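Local structure of TATA-box-binding protein (Methanococcus jannaschii, 2Z8U) at residues B[73-76]-B[77-81]; B[126-129]-B[130-133]; B[168-171]-B[172-175]; B[174-177]-B[178-182]. The protein probably binds the TATA box near the transcription start and serves as a general initiation factor for transcription of archaeal genes by RNA polymerase. All coordinates share one frame; numbering follows the deposited sequence.

Contact 1. Residues B[73-76]-B[77-81]; sequences GAKS and KEEAE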
loop_
_atom_site.group_PDB
_atom_site.type_symbol
_atom_site.label_atom_id
_atom_site.label_comp_id
_atom_site.label_asym_id
_atom_site.label_seq_id
_atom_site.Cartn_x
_atom_site.Cartn_y
_atom_site.Cartn_z
ATOM N N GLY B 73 -10.786 -9.915 -33.152
ATOM C CA GLY B 73 -10.661 -11.078 -34.011
ATOM C C GLY B 73 -10.103 -10.796 -35.386
ATOM O O GLY B 73 -9.550 -11.703 -36.028
ATOM N N ALA B 74 -10.258 -9.559 -35.860
ATOM C CA ALA B 74 -9.788 -9.189 -37.196
ATOM C C ALA B 74 -8.257 -9.225 -37.283
ATOM O O ALA B 74 -7.568 -8.973 -36.295
ATOM C CB ALA B 74 -10.306 -7.826 -37.575
ATOM N N LYS B 75 -7.753 -9.536 -38.468
ATOM C CA LYS B 75 -6.322 -9.622 -38.728
ATOM C C LYS B 75 -5.738 -8.219 -38.922
ATOM O O LYS B 75 -4.540 -8.011 -38.728
ATOM C CB LYS B 75 -6.030 -10.482 -39.971
ATOM C CG LYS B 75 -6.413 -11.970 -39.883
ATOM C CD LYS B 75 -5.855 -12.752 -41.098
ATOM C CE LYS B 75 -6.393 -14.175 -41.165
ATOM N NZ LYS B 75 -5.616 -15.044 -42.104
ATOM N N SER B 76 -6.596 -7.273 -39.302
ATOM C CA SER B 76 -6.197 -5.895 -39.637
ATOM C C SER B 76 -7.356 -4.935 -39.363
ATOM O O SER B 76 -8.524 -5.359 -39.299
ATOM C CB SER B 76 -5.826 -5.788 -41.130
ATOM O OG SER B 76 -6.994 -5.943 -41.924
ATOM N N LYS B 77 -7.029 -3.650 -39.234
ATOM C CA LYS B 77 -8.032 -2.585 -39.152
ATOM C C LYS B 77 -9.011 -2.638 -40.308
ATOM O O LYS B 77 -10.205 -2.459 -40.108
ATOM C CB LYS B 77 -7.353 -1.202 -39.112
ATOM C CG LYS B 77 -8.332 -0.032 -38.977
ATOM C CD LYS B 77 -7.590 1.273 -39.139
ATOM C CE LYS B 77 -8.489 2.383 -39.656
ATOM N NZ LYS B 77 -7.663 3.582 -39.980
ATOM N N GLU B 78 -8.505 -2.881 -41.526
ATOM C CA GLU B 78 -9.366 -2.903 -42.703
ATOM C C GLU B 78 -10.332 -4.056 -42.670
ATOM O O GLU B 78 -11.499 -3.877 -43.030
ATOM C CB GLU B 78 -8.569 -2.922 -44.033
ATOM C CG GLU B 78 -7.812 -1.628 -44.332
ATOM C CD GLU B 78 -6.609 -1.450 -43.438
ATOM O OE1 GLU B 78 -6.146 -2.455 -42.864
ATOM O OE2 GLU B 78 -6.133 -0.305 -43.296
ATOM N N GLU B 79 -9.853 -5.239 -42.266
ATOM C CA GLU B 79 -10.740 -6.388 -42.145
ATOM C C GLU B 79 -11.884 -6.115 -41.152
ATOM O O GLU B 79 -13.054 -6.469 -41.405
ATOM C CB GLU B 79 -9.991 -7.630 -41.707
ATOM C CG GLU B 79 -10.915 -8.835 -41.551
ATOM C CD GLU B 79 -10.175 -10.126 -41.382
ATOM O OE1 GLU B 79 -9.958 -10.832 -42.393
ATOM O OE2 GLU B 79 -9.791 -10.426 -40.240
ATOM N N ALA B 80 -11.518 -5.512 -40.021
ATOM C CA ALA B 80 -12.481 -5.105 -39.007
ATOM C C ALA B 80 -13.490 -4.112 -39.586
ATOM O O ALA B 80 -14.675 -4.269 -39.375
ATOM C CB ALA B 80 -11.792 -4.525 -37.800
ATOM N N GLU B 81 -13.018 -3.094 -40.305
ATOM C CA GLU B 81 -13.932 -2.090 -40.888
ATOM C C GLU B 81 -14.939 -2.714 -41.870
ATOM O O GLU B 81 -16.125 -2.332 -41.906
ATOM C CB GLU B 81 -13.146 -0.968 -41.571
ATOM C CG GLU B 81 -14.087 0.183 -42.046
ATOM C CD GLU B 81 -13.325 1.430 -42.462
ATOM O OE1 GLU B 81 -12.133 1.562 -42.086
ATOM O OE2 GLU B 81 -13.924 2.281 -43.157
HETATM O O HOH W 1 -5.402 -4.795 -44.398
#
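Glu79 reaches back from the first turn of helix 77-94 to the loop that leads into it, and its side chain meets something at nearly every atom. Its CB lies against Ser76, 3.4 Å from Ser76 OG. With CG anti to the backbone N (chi1 179°) and the chain extended beyond it, the side chain runs back toward the loop, CG passing Ala74 CB at 4.1 Å. At the tip OE2 accepts from the backbone of Lys75, with Lys75 N to Glu79 OE2 at 2.8 Å. The N-H points almost straight at the oxygen (162°) but comes from above the carboxylate plane, 42° out of it. The same OE2 touches Ala74 CA at 3.3 Å, and the aliphatic root of Lys75 slants past it.

This is an N-cap with a further side-chain-to-backbone bond: Ser76 is the N-cap residue, and Ser76 OG accepts from Glu79 N at 3.0 Å. Because the carboxylate takes the N-H of Lys75, one residue ahead of the cap, the pair falls short of a reciprocal capping box. A water bridges Ser76 OG and Glu78 OE1. An alanine in place of Glu79 would keep the capping N-H but would probably leave the Lys75 amide without this acceptor and let the loop backbone shift. Beneath these bonds Ala74 CB meets Ala80 CB at 3.6 Å, the two methyls lying against Val18 and Val20 of strand 14-23, while Ala80 N closes the first helical turn on Ser76 O at 3.1 Å.

Contact 2. Residues B[126-129]-B[130-133]; sequences LMVE and GTEY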
loop_
_atom_site.group_PDB
_atom_site.type_symbol
_atom_site.label_atom_id
_atom_site.label_comp_id
_atom_site.label_asym_id
_atom_site.label_seq_id
_atom_site.Cartn_x
_atom_site.Cartn_y
_atom_site.Cartn_z
ATOM N N LEU B 126 17.511 -11.955 -15.078
ATOM C CA LEU B 126 18.467 -11.400 -14.117
ATOM C C LEU B 126 19.017 -10.046 -14.585
ATOM O O LEU B 126 19.132 -9.118 -13.786
ATOM C CB LEU B 126 19.609 -12.392 -13.870
ATOM C CG LEU B 126 20.702 -12.069 -12.837
ATOM C CD1 LEU B 126 20.151 -11.700 -11.447
ATOM C CD2 LEU B 126 21.668 -13.237 -12.752
ATOM N N MET B 127 19.321 -9.940 -15.880
ATOM C CA MET B 127 20.104 -8.824 -16.437
ATOM C C MET B 127 19.283 -7.642 -16.952
ATOM O O MET B 127 19.810 -6.532 -17.100
ATOM C CB MET B 127 21.013 -9.333 -17.561
ATOM C CG MET B 127 22.158 -10.194 -17.072
ATOM S SD MET B 127 22.905 -11.234 -18.346
ATOM C CE MET B 127 24.216 -11.974 -17.380
ATOM N N VAL B 128 18.008 -7.879 -17.231
ATOM C CA VAL B 128 17.140 -6.855 -17.806
ATOM C C VAL B 128 16.049 -6.487 -16.796
ATOM O O VAL B 128 15.334 -7.352 -16.290
ATOM C CB VAL B 128 16.523 -7.314 -19.157
ATOM C CG1 VAL B 128 15.713 -6.197 -19.791
ATOM C CG2 VAL B 128 17.617 -7.765 -20.123
ATOM N N GLU B 129 15.935 -5.197 -16.501
ATOM C CA GLU B 129 15.008 -4.750 -15.473
ATOM C C GLU B 129 13.587 -4.722 -16.021
ATOM O O GLU B 129 13.376 -4.608 -17.245
ATOM C CB GLU B 129 15.455 -3.411 -14.868
ATOM C CG GLU B 129 16.563 -3.586 -13.808
ATOM C CD GLU B 129 17.344 -2.307 -13.505
ATOM O OE1 GLU B 129 17.029 -1.249 -14.095
ATOM O OE2 GLU B 129 18.274 -2.359 -12.664
ATOM N N GLY B 130 12.617 -4.874 -15.118
ATOM C CA GLY B 130 11.208 -4.949 -15.498
ATOM C C GLY B 130 10.844 -6.216 -16.258
ATOM O O GLY B 130 9.898 -6.216 -17.073
ATOM N N THR B 131 11.602 -7.291 -16.020
ATOM C CA THR B 131 11.297 -8.601 -16.620
ATOM C C THR B 131 10.865 -9.561 -15.521
ATOM O O THR B 131 11.284 -9.415 -14.373
ATOM C CB THR B 131 12.499 -9.194 -17.413
ATOM O OG1 THR B 131 13.622 -9.362 -16.547
ATOM C CG2 THR B 131 12.889 -8.278 -18.577
ATOM N N GLU B 132 9.993 -10.506 -15.860
ATOM C CA GLU B 132 9.699 -11.640 -14.974
ATOM C C GLU B 132 9.661 -12.923 -15.760
ATOM O O GLU B 132 9.316 -12.932 -16.948
ATOM C CB GLU B 132 8.369 -11.511 -14.222
ATOM C CG GLU B 132 8.503 -11.056 -12.765
ATOM C CD GLU B 132 9.191 -12.036 -11.798
ATOM O OE1 GLU B 132 9.607 -13.161 -12.178
ATOM O OE2 GLU B 132 9.283 -11.657 -10.614
ATOM N N TYR B 133 10.000 -14.003 -15.069
ATOM C CA TYR B 133 10.108 -15.313 -15.675
ATOM C C TYR B 133 9.897 -16.320 -14.577
ATOM O O TYR B 133 10.636 -16.321 -13.569
ATOM C CB TYR B 133 11.480 -15.474 -16.324
ATOM C CG TYR B 133 11.730 -16.812 -16.967
ATOM C CD1 TYR B 133 10.887 -17.295 -17.955
ATOM C CD2 TYR B 133 12.833 -17.586 -16.602
ATOM C CE1 TYR B 133 11.121 -18.537 -18.567
ATOM C CE2 TYR B 133 13.080 -18.820 -17.206
ATOM C CZ TYR B 133 12.217 -19.288 -18.181
ATOM O OH TYR B 133 12.452 -20.508 -18.792
#
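Two torsions bring Val128 and Thr131 together: Val128 turns CG1 anti to its backbone N (chi1 -176°), and Thr131 holds OG1 between its backbone N and carbonyl carbon (chi1 60°), which leaves CG2 beside the N. The setting is the tight connection between helix 121-127 and strand 131-133, the outermost strand at this end of the TBP saddle sheet. Val128 is the first residue to leave helical backbone angles, and Gly130 makes the bend at positive phi, where a CB would clash with Glu129 O.

Across this bend Thr131 OG1 donates to Val128 O at 2.7 Å, approaching tilted from the carbonyl plane; a weak bond also links the hydroxyl with Ile124 O in the preceding helix. The methyl of the same threonine does the apolar work. Thr131 CG2 rests on Val128 CG1 at 3.7 Å, the two side chains crossing at about a right angle, and Tyr143 of strand 141-146 touches both residues. The buried threonine thus ties the residue just past the helix to the start of the strand with both branches.

The flanking acids look elsewhere. Glu129 extends away from the turn to form a salt bridge with Lys68 of the second subunit. Glu132 OE1 takes a hydrogen bond from Asn17 of the second subunit, and its anti lone pair accepts from Tyr133 N at 3.0 Å.

Contact 3. Residues B[168-171]-B[172-175]; sequences EEDA and KRAL
Arg173 NH1 donates to Asp170 OD1 at 2.7 Å, the shortest polar bond of this helical stretch. The two side chains lie next to each other and point the same way. Asp170 OD1 sits at the edge of the guanidinium, almost in its plane, whereas NH1 meets the carboxylate from above, 48° out of that plane. A bend at chi3 (44°) folds the arginine back to make this possible, its CG resting 3.2 Å from Glu169 O.

Both residues belong to the first turns of helix 168-183, which covers one face of the second-repeat half of the sheet in the TBP fold; ordinary i to i+4 bonds run through it, such as Leu175 N to Ala171 O at 2.9 Å. Arg173 NH2 has a second acidic partner in Asp147, so the guanidinium joins the helix to the loop between strands 141-146 and 149-154. A methionine in place of Arg173 would probably leave both Asp170 and Asp147 without the positive partner they share, and the helix without this tie to the loop.

On another side of the helix Lys172, extended beyond CG, slants across Glu168. There the two charges form a salt bridge whose hydrogen bond is weak, Lys172 NZ standing 3.4 Å from Glu168 OE1, with Lys172 CE equally near both carboxylate oxygens.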
loop_
_atom_site.group_PDB
_atom_site.type_symbol
_atom_site.label_atom_id
_atom_site.label_comp_id
_atom_site.label_asym_id
_atom_site.label_seq_id
_atom_site.Cartn_x
_atom_site.Cartn_y
_atom_site.Cartn_z
ATOM N N GLU B 168 1.164 -0.109 -36.127
ATOM C CA GLU B 168 2.189 -0.901 -36.778
ATOM C C GLU B 168 3.581 -0.241 -36.643
ATOM O O GLU B 168 4.571 -0.921 -36.405
ATOM C CB GLU B 168 1.779 -1.110 -38.243
ATOM C CG GLU B 168 2.308 -2.384 -38.868
ATOM C CD GLU B 168 3.587 -2.157 -39.634
ATOM O OE1 GLU B 168 3.863 -0.989 -39.985
ATOM O OE2 GLU B 168 4.313 -3.146 -39.884
ATOM N N GLU B 169 3.644 1.084 -36.774
ATOM C CA GLU B 169 4.897 1.833 -36.547
ATOM C C GLU B 169 5.443 1.667 -35.128
ATOM O O GLU B 169 6.653 1.487 -34.934
ATOM C CB GLU B 169 4.735 3.317 -36.873
ATOM C CG GLU B 169 3.381 3.927 -36.519
ATOM C CD GLU B 169 2.354 3.832 -37.658
ATOM O OE1 GLU B 169 1.813 4.891 -38.051
ATOM O OE2 GLU B 169 2.073 2.709 -38.143
ATOM N N ASP B 170 4.555 1.732 -34.140
ATOM C CA ASP B 170 4.953 1.427 -32.758
ATOM C C ASP B 170 5.450 -0.008 -32.583
ATOM O O ASP B 170 6.277 -0.255 -31.724
ATOM C CB ASP B 170 3.809 1.655 -31.771
ATOM C CG ASP B 170 3.647 3.107 -31.367
ATOM O OD1 ASP B 170 4.541 3.938 -31.645
ATOM O OD2 ASP B 170 2.592 3.417 -30.786
ATOM N N ALA B 171 4.914 -0.956 -33.350
ATOM C CA ALA B 171 5.354 -2.365 -33.246
ATOM C C ALA B 171 6.810 -2.509 -33.655
ATOM O O ALA B 171 7.590 -3.251 -33.024
ATOM C CB ALA B 171 4.469 -3.282 -34.115
ATOM N N LYS B 172 7.154 -1.799 -34.728
ATOM C CA LYS B 172 8.524 -1.734 -35.243
ATOM C C LYS B 172 9.478 -1.118 -34.222
ATOM O O LYS B 172 10.568 -1.642 -33.996
ATOM C CB LYS B 172 8.563 -0.923 -36.541
ATOM C CG LYS B 172 8.078 -1.676 -37.772
ATOM C CD LYS B 172 7.937 -0.727 -38.958
ATOM C CE LYS B 172 7.256 -1.408 -40.119
ATOM N NZ LYS B 172 6.989 -0.438 -41.222
ATOM N N ARG B 173 9.063 -0.007 -33.617
ATOM C CA ARG B 173 9.844 0.683 -32.578
ATOM C C ARG B 173 10.081 -0.201 -31.349
ATOM O O ARG B 173 11.155 -0.162 -30.738
ATOM C CB ARG B 173 9.121 1.953 -32.140
ATOM C CG ARG B 173 8.894 2.977 -33.238
ATOM C CD ARG B 173 8.177 4.226 -32.699
ATOM N NE ARG B 173 8.729 4.657 -31.417
ATOM C CZ ARG B 173 8.020 4.880 -30.311
ATOM N NH1 ARG B 173 6.696 4.742 -30.303
ATOM N NH2 ARG B 173 8.642 5.253 -29.203
ATOM N N ALA B 174 9.054 -0.971 -30.982
ATOM C CA ALA B 174 9.144 -1.964 -29.923
ATOM C C ALA B 174 10.149 -3.071 -30.262
ATOM O O ALA B 174 11.001 -3.421 -29.432
ATOM C CB ALA B 174 7.769 -2.562 -29.663
ATOM N N LEU B 175 10.049 -3.621 -31.475
ATOM C CA LEU B 175 10.997 -4.652 -31.930
ATOM C C LEU B 175 12.465 -4.206 -31.858
ATOM O O LEU B 175 13.294 -4.947 -31.331
ATOM C CB LEU B 175 10.643 -5.194 -33.322
ATOM C CG LEU B 175 11.537 -6.318 -33.876
ATOM C CD1 LEU B 175 11.361 -7.575 -33.024
ATOM C CD2 LEU B 175 11.195 -6.590 -35.330
#

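Contact 4. Residues B[174-177]-B[178-182]; sequences ALKK and ILDTI
Leu175 and Leu179, one turn apart, slant across each other on the packed flank of helix 168-183, the long amphipathic helix that lies over the second-repeat half of the TBP saddle's sheet. Leu175 CG meets Leu179 CD1 at 3.8 Å. Leu179 CG also sits close over the backbone, 3.2 Å from Leu175 O, beside the straight helical bond that this oxygen receives from Leu179 N. Loop residues complete this apolar flank, Ile13 touching Leu175, and Pro11 and Leu115 touching Leu179.

Ile178 points to the sheet itself. With CG1 anti to its carbonyl carbon (chi1 -64°), the longer branch runs back along the helix until CD1 lies 3.3 Å from Ala174 O. Its side chain touches Val160 and Ile162 on one strand and Val152 on the next, while Ala174 adds its methyl against Ile162.

The exposed side is held more loosely, by charge. Lys176 bends at chi2 and again at chi4 so that its chain arches over Asp180: CE comes within 3.3 Å of Asp180 OD1, and NZ forms a salt bridge with that oxygen at 3.1 Å. Asp180 OD1 receives the ammonium through its syn lone pair, on the side of the other carboxylate oxygen.

Farther round the helix Thr181, whose hydroxyl also bonds with Tyr143 OH, doubles its hold on the preceding turn. Thr181 OG1 donates to Lys177 O at 2.9 Å, and Thr181 N reaches the same oxygen from the opposite face of the carbonyl plane.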
loop_
_atom_site.group_PDB
_atom_site.type_symbol
_atom_site.label_atom_id
_atom_site.label_comp_id
_atom_site.label_asym_id
_atom_site.label_seq_id
_atom_site.Cartn_x
_atom_site.Cartn_y
_atom_site.Cartn_z
ATOM N N ALA B 174 9.054 -0.971 -30.982
ATOM C CA ALA B 174 9.144 -1.964 -29.923
ATOM C C ALA B 174 10.149 -3.071 -30.262
ATOM O O ALA B 174 11.001 -3.421 -29.432
ATOM C CB ALA B 174 7.769 -2.562 -29.663
ATOM N N LEU B 175 10.049 -3.621 -31.475
ATOM C CA LEU B 175 10.997 -4.652 -31.930
ATOM C C LEU B 175 12.465 -4.206 -31.858
ATOM O O LEU B 175 13.294 -4.947 -31.331
ATOM C CB LEU B 175 10.643 -5.194 -33.322
ATOM C CG LEU B 175 11.537 -6.318 -33.876
ATOM C CD1 LEU B 175 11.361 -7.575 -33.024
ATOM C CD2 LEU B 175 11.195 -6.590 -35.330
ATOM N N LYS B 176 12.778 -3.004 -32.349
ATOM C CA LYS B 176 14.153 -2.471 -32.267
ATOM C C LYS B 176 14.666 -2.480 -30.819
ATOM O O LYS B 176 15.792 -2.905 -30.555
ATOM C CB LYS B 176 14.248 -1.067 -32.892
ATOM C CG LYS B 176 15.580 -0.327 -32.668
ATOM C CD LYS B 176 16.585 -0.571 -33.793
ATOM C CE LYS B 176 18.046 -0.237 -33.412
ATOM N NZ LYS B 176 18.227 1.036 -32.661
ATOM N N LYS B 177 13.823 -2.036 -29.888
ATOM C CA LYS B 177 14.186 -1.999 -28.468
ATOM C C LYS B 177 14.387 -3.376 -27.848
ATOM O O LYS B 177 15.351 -3.585 -27.122
ATOM C CB LYS B 177 13.179 -1.179 -27.663
ATOM C CG LYS B 177 13.486 0.308 -27.711
ATOM C CD LYS B 177 12.246 1.150 -27.485
ATOM C CE LYS B 177 12.574 2.640 -27.517
ATOM N NZ LYS B 177 13.010 3.134 -26.179
ATOM N N ILE B 178 13.494 -4.315 -28.154
ATOM C CA ILE B 178 13.650 -5.705 -27.697
ATOM C C ILE B 178 14.976 -6.299 -28.224
ATOM O O ILE B 178 15.795 -6.798 -27.454
ATOM C CB ILE B 178 12.449 -6.549 -28.123
ATOM C CG1 ILE B 178 11.184 -6.027 -27.428
ATOM C CG2 ILE B 178 12.671 -8.032 -27.831
ATOM C CD1 ILE B 178 9.892 -6.303 -28.194
ATOM N N LEU B 179 15.183 -6.208 -29.531
ATOM C CA LEU B 179 16.428 -6.666 -30.155
ATOM C C LEU B 179 17.679 -6.056 -29.526
ATOM O O LEU B 179 18.655 -6.769 -29.264
ATOM C CB LEU B 179 16.397 -6.387 -31.659
ATOM C CG LEU B 179 15.321 -7.155 -32.426
ATOM C CD1 LEU B 179 15.339 -6.767 -33.898
ATOM C CD2 LEU B 179 15.519 -8.653 -32.249
ATOM N N ASP B 180 17.647 -4.747 -29.285
ATOM C CA ASP B 180 18.774 -4.039 -28.666
ATOM C C ASP B 180 19.063 -4.542 -27.252
ATOM O O ASP B 180 20.217 -4.616 -26.815
ATOM C CB ASP B 180 18.503 -2.533 -28.639
ATOM C CG ASP B 180 18.718 -1.863 -30.003
ATOM O OD1 ASP B 180 18.282 -0.698 -30.150
ATOM O OD2 ASP B 180 19.317 -2.480 -30.920
ATOM N N THR B 181 18.000 -4.893 -26.543
ATOM C CA THR B 181 18.108 -5.364 -25.169
ATOM C C THR B 181 18.702 -6.772 -25.142
ATOM O O THR B 181 19.679 -7.016 -24.441
ATOM C CB THR B 181 16.736 -5.300 -24.467
ATOM O OG1 THR B 181 16.303 -3.935 -24.417
ATOM C CG2 THR B 181 16.818 -5.833 -23.058
ATOM N N ILE B 182 18.134 -7.682 -25.933
ATOM C CA ILE B 182 18.668 -9.045 -26.043
ATOM C C ILE B 182 20.158 -9.054 -26.437
ATOM O O ILE B 182 20.946 -9.808 -25.855
ATOM C CB ILE B 182 17.791 -9.937 -26.983
ATOM C CG1 ILE B 182 16.684 -10.625 -26.182
ATOM C CG2 ILE B 182 18.626 -11.005 -27.696
ATOM C CD1 ILE B 182 15.441 -9.830 -26.005
#

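Overall arrangement
From the N terminus, contact 1 comes first, leading from strand 68-72 into helix 77-94. Its segments lie in repeat 1 and those of the other three in repeat 2; contact 1 touches none of them, its centre lying about 18 Å from that of contact 3 and about 34 Å from that of contact 2. Contact 2 closes the short turn from helix 121-127 into edge strand 131-133. Contacts 3 and 4 then follow each other along helix 168-183, sharing Ala174 and Leu175 rather than nesting. Late in that helix the chain returns to contact 2, where Thr181 CG2 packs on Val128 CG1 at 3.5 Å. Helix 168-183 is thereby joined to the bend ahead of strand 131-133.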